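Local coordinates for protein aminotransferase, class I (Staphylococcus aureus, PDB 2O1B) that probably transfers amino groups between amino acids and 2-oxo acids, as an aspartate-type class I aminotransferase that carries pyridoxal-5'-phosphate, at residues E43-A53 against V357-A365; Y135-Y146 against K181-N192. All coordinates share one frame; numbering follows the deposited sequence.

Contact 1 sits towards the periphery, where E43-A53 meets V357-A365; contact 2 is buried near the middle of the chain, where strand 135-140 runs beside strand 182-187 and both lead into loops at the pyridoxal-5'-phosphate. In sequence, both segments of contact 2 fall between those of contact 1. Their centres are about 30 Å apart and they do not touch, the nearest atoms being about 7 Å apart. R379 reaches both: it bonds weakly to A53 O, pairs through its backbone with A365, and grips N192 OD1 beside the cofactor. Only contact 2 supplies pocket residues; the side chain of A365 stays about 11 Å from the cofactor.

Contact 1. Residues E43-A53 against V357-A365; sequences EHGPLPLINMA and VQEKSILVA
S361 OG donates to L47 O at 2.7 Å, approaching that oxygen from a position tilted 32° out of the carbonyl plane. The same hydroxyl accepts from water 1, which accepts the N-H of L47 and makes a weak bond to E359 O, so one water and one serine satisfy both polar atoms of the L47 backbone. With OG anti to its carbonyl carbon (chi1 -67°), S361 turns the hydroxyl into the bend formed by G45-L47. One step back, G45 N bonds V357 O at 2.8 Å. V357 O also receives a weak bond from S361 N; S361 is the first residue to leave helical geometry, with positive phi. From here the chains run as a small parallel two-stranded sheet, part of the small domain of this fold type I enzyme, in which the N-terminal segment joins C-terminal elements. I50 N donates to S361 O, and I50 O in turn accepts from L363 N at 2.9 Å. L49 CD1 packs beside S361 O, 3.5 Å away. Further along, M52 N reaches L363 O only weakly because its N-H points well off line (128°). A53 N turns instead to N51 OD1 at 3.2 Å, an Asx turn, and that amide oxygen rests against L363 CD1. On the face bearing I50 and I362, the selenium of M52 lies 3.7 Å from I362 CG2, with helix 388-397 covering them. From this helix R395 bonds P48 O and, weakly, K360 O, while K360 NZ forms a salt bridge with E398.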
loop_
_atom_site.group_PDB
_atom_site.type_symbol
_atom_site.label_atom_id
_atom_site.label_comp_id
_atom_site.label_asym_id
_atom_site.label_seq_id
_atom_site.Cartn_x
_atom_site.Cartn_y
_atom_site.Cartn_z
ATOM N N GLU A 43 15.623 13.370 -21.823
ATOM C CA GLU A 43 16.444 13.731 -22.979
ATOM C C GLU A 43 15.926 13.062 -24.254
ATOM O O GLU A 43 15.397 11.947 -24.202
ATOM C CB GLU A 43 17.917 13.369 -22.728
ATOM C CG GLU A 43 18.898 13.760 -23.848
ATOM C CD GLU A 43 19.020 15.271 -24.065
ATOM O OE1 GLU A 43 18.658 16.050 -23.152
ATOM O OE2 GLU A 43 19.487 15.679 -25.156
ATOM N N HIS A 44 16.068 13.755 -25.386
ATOM C CA HIS A 44 15.620 13.251 -26.687
ATOM C C HIS A 44 16.442 13.847 -27.836
ATOM O O HIS A 44 17.136 14.849 -27.657
ATOM C CB HIS A 44 14.106 13.493 -26.866
ATOM C CG HIS A 44 13.749 14.823 -27.459
ATOM N ND1 HIS A 44 12.633 15.001 -28.250
ATOM C CD2 HIS A 44 14.351 16.035 -27.383
ATOM C CE1 HIS A 44 12.565 16.262 -28.638
ATOM N NE2 HIS A 44 13.600 16.910 -28.134
ATOM N N GLY A 45 16.370 13.222 -29.008
ATOM C CA GLY A 45 17.046 13.739 -30.191
ATOM C C GLY A 45 16.336 14.941 -30.790
ATOM O O GLY A 45 15.438 15.502 -30.164
ATOM N N PRO A 46 16.727 15.339 -32.014
ATOM C CA PRO A 46 16.166 16.504 -32.715
ATOM C C PRO A 46 14.653 16.455 -32.949
ATOM O O PRO A 46 13.971 17.470 -32.792
ATOM C CB PRO A 46 16.891 16.481 -34.064
ATOM C CG PRO A 46 17.447 15.104 -34.193
ATOM C CD PRO A 46 17.774 14.679 -32.811
ATOM N N LEU A 47 14.148 15.279 -33.315
ATOM C CA LEU A 47 12.751 15.092 -33.690
ATOM C C LEU A 47 11.825 15.209 -32.475
ATOM O O LEU A 47 12.250 14.949 -31.355
ATOM C CB LEU A 47 12.580 13.725 -34.365
ATOM C CG LEU A 47 13.070 13.482 -35.804
ATOM C CD1 LEU A 47 14.357 14.208 -36.165
ATOM C CD2 LEU A 47 13.235 11.994 -36.050
ATOM N N PRO A 48 10.564 15.634 -32.683
ATOM C CA PRO A 48 9.607 15.577 -31.575
ATOM C C PRO A 48 9.528 14.173 -30.971
ATOM O O PRO A 48 9.516 13.179 -31.702
ATOM C CB PRO A 48 8.282 15.965 -32.236
ATOM C CG PRO A 48 8.680 16.810 -33.388
ATOM C CD PRO A 48 9.962 16.219 -33.896
ATOM N N LEU A 49 9.486 14.110 -29.643
ATOM C CA LEU A 49 9.534 12.849 -28.911
ATOM C C LEU A 49 8.242 12.049 -29.030
ATOM O O LEU A 49 7.146 12.595 -28.897
ATOM C CB LEU A 49 9.863 13.101 -27.432
ATOM C CG LEU A 49 10.064 11.894 -26.511
ATOM C CD1 LEU A 49 11.381 11.170 -26.795
ATOM C CD2 LEU A 49 9.985 12.331 -25.045
ATOM N N ILE A 50 8.395 10.754 -29.310
ATOM C CA ILE A 50 7.314 9.780 -29.186
ATOM C C ILE A 50 7.744 8.788 -28.103
ATOM O O ILE A 50 8.770 8.117 -28.230
ATOM C CB ILE A 50 7.012 9.060 -30.519
ATOM C CG1 ILE A 50 6.730 10.086 -31.623
ATOM C CG2 ILE A 50 5.834 8.099 -30.365
ATOM C CD1 ILE A 50 6.797 9.531 -33.031
ATOM N N ASN A 51 6.968 8.739 -27.023
ATOM C CA ASN A 51 7.286 7.910 -25.867
ATOM C C ASN A 51 6.560 6.587 -25.980
ATOM O O ASN A 51 5.407 6.478 -25.581
ATOM C CB ASN A 51 6.896 8.632 -24.572
ATOM C CG ASN A 51 7.428 7.945 -23.320
ATOM O OD1 ASN A 51 7.922 6.811 -23.354
ATOM N ND2 ASN A 51 7.318 8.638 -22.192
HETATM N N MSE A 52 7.243 5.592 -26.543
HETATM C CA MSE A 52 6.666 4.260 -26.750
HETATM C C MSE A 52 7.133 3.306 -25.651
HETATM O O MSE A 52 7.148 2.085 -25.831
HETATM C CB MSE A 52 7.061 3.714 -28.123
HETATM C CG MSE A 52 6.831 4.674 -29.277
HETATM SE SE MSE A 52 7.092 3.838 -30.992
HETATM C CE MSE A 52 5.292 3.155 -31.295
ATOM N N ALA A 53 7.523 3.877 -24.518
ATOM C CA ALA A 53 7.950 3.109 -23.360
ATOM C C ALA A 53 6.816 3.007 -22.321
ATOM O O ALA A 53 7.023 2.523 -21.207
ATOM C CB ALA A 53 9.184 3.739 -22.759
ATOM N N VAL A 357 16.324 6.911 -29.030
ATOM C CA VAL A 357 16.043 8.197 -28.365
ATOM C C VAL A 357 16.915 9.326 -28.925
ATOM O O VAL A 357 16.409 10.421 -29.211
ATOM C CB VAL A 357 16.093 8.108 -26.795
ATOM C CG1 VAL A 357 17.441 7.616 -26.295
ATOM C CG2 VAL A 357 15.778 9.455 -26.173
ATOM N N GLN A 358 18.207 9.041 -29.103
ATOM C CA GLN A 358 19.180 10.002 -29.642
ATOM C C GLN A 358 18.897 10.382 -31.094
ATOM O O GLN A 358 18.785 11.564 -31.422
ATOM C CB GLN A 358 20.599 9.433 -29.574
ATOM C CG GLN A 358 21.296 9.528 -28.223
ATOM C CD GLN A 358 22.784 9.159 -28.309
ATOM O OE1 GLN A 358 23.446 9.396 -29.330
ATOM N NE2 GLN A 358 23.313 8.580 -27.232
ATOM N N GLU A 359 18.809 9.377 -31.962
ATOM C CA GLU A 359 18.677 9.604 -33.401
ATOM C C GLU A 359 17.233 9.814 -33.836
ATOM O O GLU A 359 16.955 10.697 -34.637
ATOM C CB GLU A 359 19.306 8.460 -34.215
ATOM C CG GLU A 359 20.696 8.001 -33.749
ATOM C CD GLU A 359 21.754 9.092 -33.780
ATOM O OE1 GLU A 359 21.720 9.951 -34.694
ATOM O OE2 GLU A 359 22.634 9.078 -32.887
ATOM N N LYS A 360 16.323 9.009 -33.300
ATOM C CA LYS A 360 14.943 8.968 -33.791
ATOM C C LYS A 360 13.893 9.579 -32.856
ATOM O O LYS A 360 12.708 9.632 -33.203
ATOM C CB LYS A 360 14.560 7.528 -34.154
ATOM C CG LYS A 360 15.330 6.980 -35.357
ATOM C CD LYS A 360 14.846 7.621 -36.644
ATOM C CE LYS A 360 15.628 7.136 -37.845
ATOM N NZ LYS A 360 14.929 7.492 -39.111
ATOM N N SER A 361 14.332 10.048 -31.687
ATOM C CA SER A 361 13.432 10.569 -30.639
ATOM C C SER A 361 12.268 9.624 -30.326
ATOM O O SER A 361 11.138 10.061 -30.101
ATOM C CB SER A 361 12.922 11.975 -30.987
ATOM O OG SER A 361 13.977 12.924 -30.970
ATOM N N ILE A 362 12.561 8.324 -30.333
ATOM C CA ILE A 362 11.609 7.294 -29.921
ATOM C C ILE A 362 12.093 6.661 -28.623
ATOM O O ILE A 362 13.174 6.071 -28.573
ATOM C CB ILE A 362 11.426 6.189 -31.000
ATOM C CG1 ILE A 362 10.801 6.763 -32.266
ATOM C CG2 ILE A 362 10.563 5.048 -30.466
ATOM C CD1 ILE A 362 10.731 5.778 -33.416
ATOM N N LEU A 363 11.297 6.798 -27.567
ATOM C CA LEU A 363 11.625 6.133 -26.315
ATOM C C LEU A 363 11.000 4.746 -26.323
ATOM O O LEU A 363 9.800 4.603 -26.540
ATOM C CB LEU A 363 11.118 6.920 -25.107
ATOM C CG LEU A 363 11.996 7.056 -23.850
ATOM C CD1 LEU A 363 11.097 7.065 -22.599
ATOM C CD2 LEU A 363 13.080 5.990 -23.720
ATOM N N VAL A 364 11.822 3.722 -26.119
ATOM C CA VAL A 364 11.299 2.368 -26.020
ATOM C C VAL A 364 11.752 1.771 -24.708
ATOM O O VAL A 364 12.624 2.326 -24.030
ATOM C CB VAL A 364 11.742 1.448 -27.207
ATOM C CG1 VAL A 364 11.224 1.983 -28.542
ATOM C CG2 VAL A 364 13.266 1.243 -27.226
ATOM N N ALA A 365 11.162 0.640 -24.358
ATOM C CA ALA A 365 11.619 -0.118 -23.219
ATOM C C ALA A 365 12.603 -1.188 -23.682
ATOM O O ALA A 365 12.246 -2.062 -24.473
ATOM C CB ALA A 365 10.443 -0.740 -22.487
HETATM O O HOH W 1 15.473 12.644 -33.009
#

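Contact 2. Residues Y135-Y146 against K181-N192; sequences YVLLPDPGYTDY and KTKLIYLTYPNN. With PLP (pyridoxal-5'-phosphate), chain B.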
loop_
_atom_site.group_PDB
_atom_site.type_symbol
_atom_site.label_atom_id
_atom_site.label_comp_id
_atom_site.label_asym_id
_atom_site.label_seq_id
_atom_site.Cartn_x
_atom_site.Cartn_y
_atom_site.Cartn_z
ATOM N N TYR A 135 12.807 -21.388 -3.560
ATOM C CA TYR A 135 12.979 -20.980 -4.952
ATOM C C TYR A 135 11.682 -20.471 -5.537
ATOM O O TYR A 135 10.617 -21.017 -5.266
ATOM C CB TYR A 135 13.462 -22.153 -5.788
ATOM C CG TYR A 135 14.905 -22.508 -5.588
ATOM C CD1 TYR A 135 15.501 -22.446 -4.329
ATOM C CD2 TYR A 135 15.675 -22.940 -6.657
ATOM C CE1 TYR A 135 16.848 -22.803 -4.149
ATOM C CE2 TYR A 135 17.007 -23.299 -6.490
ATOM C CZ TYR A 135 17.586 -23.224 -5.243
ATOM O OH TYR A 135 18.909 -23.569 -5.101
ATOM N N VAL A 136 11.783 -19.402 -6.328
ATOM C CA VAL A 136 10.637 -18.853 -7.040
ATOM C C VAL A 136 11.018 -18.729 -8.517
ATOM O O VAL A 136 12.044 -18.112 -8.853
ATOM C CB VAL A 136 10.210 -17.470 -6.476
ATOM C CG1 VAL A 136 9.029 -16.921 -7.245
ATOM C CG2 VAL A 136 9.877 -17.569 -4.981
ATOM N N LEU A 137 10.197 -19.321 -9.387
ATOM C CA LEU A 137 10.408 -19.248 -10.836
ATOM C C LEU A 137 9.778 -17.993 -11.418
ATOM O O LEU A 137 8.601 -17.740 -11.195
ATOM C CB LEU A 137 9.851 -20.491 -11.528
ATOM C CG LEU A 137 10.733 -21.725 -11.339
ATOM C CD1 LEU A 137 9.999 -22.981 -11.757
ATOM C CD2 LEU A 137 12.003 -21.558 -12.165
ATOM N N LEU A 138 10.589 -17.228 -12.157
ATOM C CA LEU A 138 10.194 -15.958 -12.760
ATOM C C LEU A 138 10.330 -15.978 -14.296
ATOM O O LEU A 138 11.401 -16.298 -14.813
ATOM C CB LEU A 138 11.071 -14.836 -12.176
ATOM C CG LEU A 138 10.579 -13.991 -10.984
ATOM C CD1 LEU A 138 9.550 -14.650 -10.070
ATOM C CD2 LEU A 138 11.693 -13.378 -10.174
ATOM N N PRO A 139 9.256 -15.612 -15.032
ATOM C CA PRO A 139 9.315 -15.661 -16.498
ATOM C C PRO A 139 10.440 -14.801 -17.065
ATOM O O PRO A 139 10.590 -13.630 -16.690
ATOM C CB PRO A 139 7.958 -15.085 -16.932
ATOM C CG PRO A 139 7.079 -15.253 -15.779
ATOM C CD PRO A 139 7.948 -15.131 -14.556
ATOM N N ASP A 140 11.235 -15.406 -17.945
ATOM C CA ASP A 140 12.304 -14.719 -18.669
ATOM C C ASP A 140 12.098 -14.972 -20.164
ATOM O O ASP A 140 12.328 -16.088 -20.623
ATOM C CB ASP A 140 13.656 -15.266 -18.213
ATOM C CG ASP A 140 14.838 -14.545 -18.852
ATOM O OD1 ASP A 140 14.627 -13.666 -19.731
ATOM O OD2 ASP A 140 15.983 -14.867 -18.464
ATOM N N PRO A 141 11.664 -13.943 -20.931
ATOM C CA PRO A 141 11.452 -12.559 -20.538
ATOM C C PRO A 141 10.108 -12.393 -19.878
ATOM O O PRO A 141 9.122 -12.952 -20.336
ATOM C CB PRO A 141 11.460 -11.797 -21.874
ATOM C CG PRO A 141 11.702 -12.829 -22.949
ATOM C CD PRO A 141 11.337 -14.135 -22.352
ATOM N N GLY A 142 10.073 -11.620 -18.804
ATOM C CA GLY A 142 8.851 -11.458 -18.048
ATOM C C GLY A 142 8.852 -10.146 -17.304
ATOM O O GLY A 142 9.771 -9.345 -17.443
ATOM N N TYR A 143 7.828 -9.948 -16.485
ATOM C CA TYR A 143 7.605 -8.659 -15.858
ATOM C C TYR A 143 8.651 -8.332 -14.795
ATOM O O TYR A 143 9.168 -9.224 -14.099
ATOM C CB TYR A 143 6.193 -8.591 -15.306
ATOM C CG TYR A 143 5.706 -7.216 -14.935
ATOM C CD1 TYR A 143 5.633 -6.192 -15.887
ATOM C CD2 TYR A 143 5.245 -6.956 -13.645
ATOM C CE1 TYR A 143 5.163 -4.933 -15.548
ATOM C CE2 TYR A 143 4.779 -5.715 -13.299
ATOM C CZ TYR A 143 4.724 -4.709 -14.259
ATOM O OH TYR A 143 4.245 -3.471 -13.904
ATOM N N THR A 144 8.955 -7.039 -14.710
ATOM C CA THR A 144 10.098 -6.508 -13.966
ATOM C C THR A 144 9.932 -6.538 -12.441
ATOM O O THR A 144 10.908 -6.676 -11.707
ATOM C CB THR A 144 10.360 -5.039 -14.373
ATOM O OG1 THR A 144 9.118 -4.315 -14.357
ATOM C CG2 THR A 144 10.956 -4.976 -15.768
ATOM N N ASP A 145 8.697 -6.392 -11.973
ATOM C CA ASP A 145 8.443 -6.120 -10.554
ATOM C C ASP A 145 8.448 -7.325 -9.594
ATOM O O ASP A 145 8.555 -7.150 -8.380
ATOM C CB ASP A 145 7.155 -5.303 -10.405
ATOM C CG ASP A 145 7.277 -3.919 -11.008
ATOM O OD1 ASP A 145 8.402 -3.539 -11.391
ATOM O OD2 ASP A 145 6.259 -3.202 -11.109
ATOM N N TYR A 146 8.367 -8.540 -10.133
ATOM C CA TYR A 146 8.281 -9.737 -9.290
ATOM C C TYR A 146 9.535 -9.929 -8.451
ATOM O O TYR A 146 9.445 -10.307 -7.295
ATOM C CB TYR A 146 8.050 -11.008 -10.111
ATOM C CG TYR A 146 6.909 -10.947 -11.098
ATOM C CD1 TYR A 146 5.759 -10.184 -10.831
ATOM C CD2 TYR A 146 6.963 -11.678 -12.278
ATOM C CE1 TYR A 146 4.692 -10.129 -11.753
ATOM C CE2 TYR A 146 5.913 -11.645 -13.194
ATOM C CZ TYR A 146 4.789 -10.867 -12.931
ATOM O OH TYR A 146 3.770 -10.850 -13.843
ATOM N N LYS A 181 12.597 -27.840 -5.597
ATOM C CA LYS A 181 12.806 -26.825 -4.566
ATOM C C LYS A 181 11.889 -25.615 -4.727
ATOM O O LYS A 181 11.846 -24.752 -3.842
ATOM C CB LYS A 181 14.268 -26.364 -4.544
ATOM C CG LYS A 181 15.256 -27.385 -4.026
ATOM C CD LYS A 181 16.656 -26.812 -4.057
ATOM C CE LYS A 181 17.710 -27.904 -3.898
ATOM N NZ LYS A 181 19.074 -27.354 -4.135
ATOM N N THR A 182 11.159 -25.550 -5.840
ATOM C CA THR A 182 10.330 -24.378 -6.129
ATOM C C THR A 182 9.018 -24.368 -5.350
ATOM O O THR A 182 8.247 -25.328 -5.369
ATOM C CB THR A 182 10.076 -24.196 -7.647
ATOM O OG1 THR A 182 11.328 -23.991 -8.303
ATOM C CG2 THR A 182 9.197 -22.974 -7.914
ATOM N N LYS A 183 8.766 -23.255 -4.677
ATOM C CA LYS A 183 7.571 -23.117 -3.872
ATOM C C LYS A 183 6.573 -22.144 -4.491
ATOM O O LYS A 183 5.398 -22.157 -4.141
ATOM C CB LYS A 183 7.957 -22.714 -2.452
ATOM C CG LYS A 183 9.031 -23.645 -1.855
ATOM C CD LYS A 183 8.525 -25.072 -1.685
ATOM C CE LYS A 183 9.594 -26.000 -1.100
ATOM N NZ LYS A 183 9.779 -25.803 0.364
ATOM N N LEU A 184 7.046 -21.319 -5.421
ATOM C CA LEU A 184 6.199 -20.351 -6.096
ATOM C C LEU A 184 6.650 -20.125 -7.538
ATOM O O LEU A 184 7.855 -20.130 -7.838
ATOM C CB LEU A 184 6.187 -19.024 -5.323
ATOM C CG LEU A 184 5.206 -17.923 -5.736
ATOM C CD1 LEU A 184 3.749 -18.328 -5.502
ATOM C CD2 LEU A 184 5.524 -16.669 -4.962
ATOM N N ILE A 185 5.665 -19.933 -8.414
ATOM C CA ILE A 185 5.880 -19.657 -9.830
ATOM C C ILE A 185 4.986 -18.511 -10.293
ATOM O O ILE A 185 3.774 -18.546 -10.107
ATOM C CB ILE A 185 5.569 -20.897 -10.696
ATOM C CG1 ILE A 185 6.444 -22.078 -10.262
ATOM C CG2 ILE A 185 5.779 -20.592 -12.185
ATOM C CD1 ILE A 185 6.184 -23.335 -11.037
ATOM N N TYR A 186 5.588 -17.495 -10.899
ATOM C CA TYR A 186 4.797 -16.458 -11.555
ATOM C C TYR A 186 4.580 -16.809 -13.010
ATOM O O TYR A 186 5.505 -17.266 -13.700
ATOM C CB TYR A 186 5.475 -15.098 -11.462
ATOM C CG TYR A 186 5.366 -14.462 -10.115
ATOM C CD1 TYR A 186 6.093 -14.945 -9.037
ATOM C CD2 TYR A 186 4.534 -13.363 -9.908
ATOM C CE1 TYR A 186 5.997 -14.356 -7.785
ATOM C CE2 TYR A 186 4.443 -12.762 -8.660
ATOM C CZ TYR A 186 5.174 -13.265 -7.605
ATOM O OH TYR A 186 5.087 -12.667 -6.359
ATOM N N LEU A 187 3.352 -16.596 -13.468
ATOM C CA LEU A 187 3.028 -16.728 -14.874
ATOM C C LEU A 187 2.296 -15.459 -15.266
ATOM O O LEU A 187 1.653 -14.840 -14.429
ATOM C CB LEU A 187 2.163 -17.970 -15.128
ATOM C CG LEU A 187 2.860 -19.331 -14.910
ATOM C CD1 LEU A 187 1.911 -20.489 -15.118
ATOM C CD2 LEU A 187 4.103 -19.486 -15.808
ATOM N N THR A 188 2.417 -15.077 -16.531
ATOM C CA THR A 188 1.860 -13.824 -17.032
ATOM C C THR A 188 1.437 -14.016 -18.481
ATOM O O THR A 188 2.288 -14.061 -19.370
ATOM C CB THR A 188 2.924 -12.690 -16.993
ATOM O OG1 THR A 188 3.733 -12.805 -15.811
ATOM C CG2 THR A 188 2.268 -11.321 -17.047
ATOM N N TYR A 189 0.130 -14.154 -18.700
ATOM C CA TYR A 189 -0.470 -14.255 -20.025
ATOM C C TYR A 189 -1.763 -13.436 -20.082
ATOM O O TYR A 189 -2.710 -13.710 -19.348
ATOM C CB TYR A 189 -0.708 -15.719 -20.439
ATOM C CG TYR A 189 0.597 -16.476 -20.506
ATOM C CD1 TYR A 189 1.030 -17.250 -19.434
ATOM C CD2 TYR A 189 1.437 -16.347 -21.616
ATOM C CE1 TYR A 189 2.259 -17.921 -19.479
ATOM C CE2 TYR A 189 2.661 -16.987 -21.666
ATOM C CZ TYR A 189 3.064 -17.777 -20.601
ATOM O OH TYR A 189 4.272 -18.413 -20.668
ATOM N N PRO A 190 -1.801 -12.423 -20.952
ATOM C CA PRO A 190 -0.735 -12.008 -21.868
ATOM C C PRO A 190 0.566 -11.582 -21.185
ATOM O O PRO A 190 0.529 -10.864 -20.172
ATOM C CB PRO A 190 -1.360 -10.819 -22.607
ATOM C CG PRO A 190 -2.815 -11.024 -22.486
ATOM C CD PRO A 190 -3.009 -11.592 -21.116
ATOM N N ASN A 191 1.703 -12.028 -21.736
ATOM C CA ASN A 191 3.016 -11.718 -21.153
ATOM C C ASN A 191 3.473 -10.281 -21.413
ATOM O O ASN A 191 3.345 -9.758 -22.519
ATOM C CB ASN A 191 4.099 -12.692 -21.643
ATOM C CG ASN A 191 5.391 -12.617 -20.810
ATOM O OD1 ASN A 191 6.475 -12.941 -21.302
ATOM N ND2 ASN A 191 5.273 -12.218 -19.545
ATOM N N ASN A 192 3.995 -9.655 -20.370
ATOM C CA ASN A 192 4.698 -8.398 -20.497
ATOM C C ASN A 192 6.167 -8.757 -20.284
ATOM O O ASN A 192 6.551 -9.084 -19.160
ATOM C CB ASN A 192 4.186 -7.419 -19.439
ATOM C CG ASN A 192 4.767 -6.005 -19.590
ATOM O OD1 ASN A 192 5.731 -5.779 -20.320
ATOM N ND2 ASN A 192 4.166 -5.043 -18.878
HETATM N N1 PLP B . 1.679 -6.875 -14.006
HETATM C C2 PLP B . 1.835 -6.587 -15.349
HETATM C C2A PLP B . 2.202 -7.692 -16.301
HETATM C C3 PLP B . 1.610 -5.279 -15.785
HETATM O O3 PLP B . 1.747 -4.945 -17.102
HETATM C C4 PLP B . 1.244 -4.284 -14.869
HETATM C C4A PLP B . 0.496 -3.097 -15.400
HETATM C C5 PLP B . 1.107 -4.588 -13.512
HETATM C C6 PLP B . 1.331 -5.897 -13.086
HETATM C C5A PLP B . 0.738 -3.521 -12.489
HETATM O O4P PLP B . -0.624 -3.144 -12.560
HETATM P P PLP B . -1.267 -2.157 -11.453
HETATM O O1P PLP B . -1.510 -0.795 -12.082
HETATM O O2P PLP B . -0.287 -2.061 -10.315
HETATM O O3P PLP B . -2.571 -2.764 -11.021
HETATM O O HOH W 2 6.135 -12.083 -16.916
#
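Y143 and N192 meet at the pyridoxal-5'-phosphate, in the loops that follow two neighbouring parallel strands in the central sheet of the large aminotransferase domain. The Y143 ring lies flat against the cofactor, whose C2 sits over its centre, 3.5 Å above the plane. N192 ND2 comes obliquely to that ring and donates to O3 of the cofactor at 3.0 Å; R379 holds the other end of the amide, OD1. T188 adds its CG2 beside the cofactor methyl C2A, while its OG1 shares water 2 with Y143 N and stands 2.8 Å from Y146 OH, which is also bonded to D220. Behind this shell, the rings of Y146 and Y186 form an offset stack, centroids 4.4 Å apart and planes at 25°, and Y186 OH is tied to L122 O. The strands beneath are parallel, their axes 13° apart. Y186 N bonds L137 O, L137 N bonds L184 O, and K183 N bonds Y135 O beyond a beta bulge that shifts the register by one. Past the Y186 N to L137 O bond, P139 has no N-H to offer; its CG stands 3.3 Å from Y186 O, a buried oxygen with no polar partner in the model.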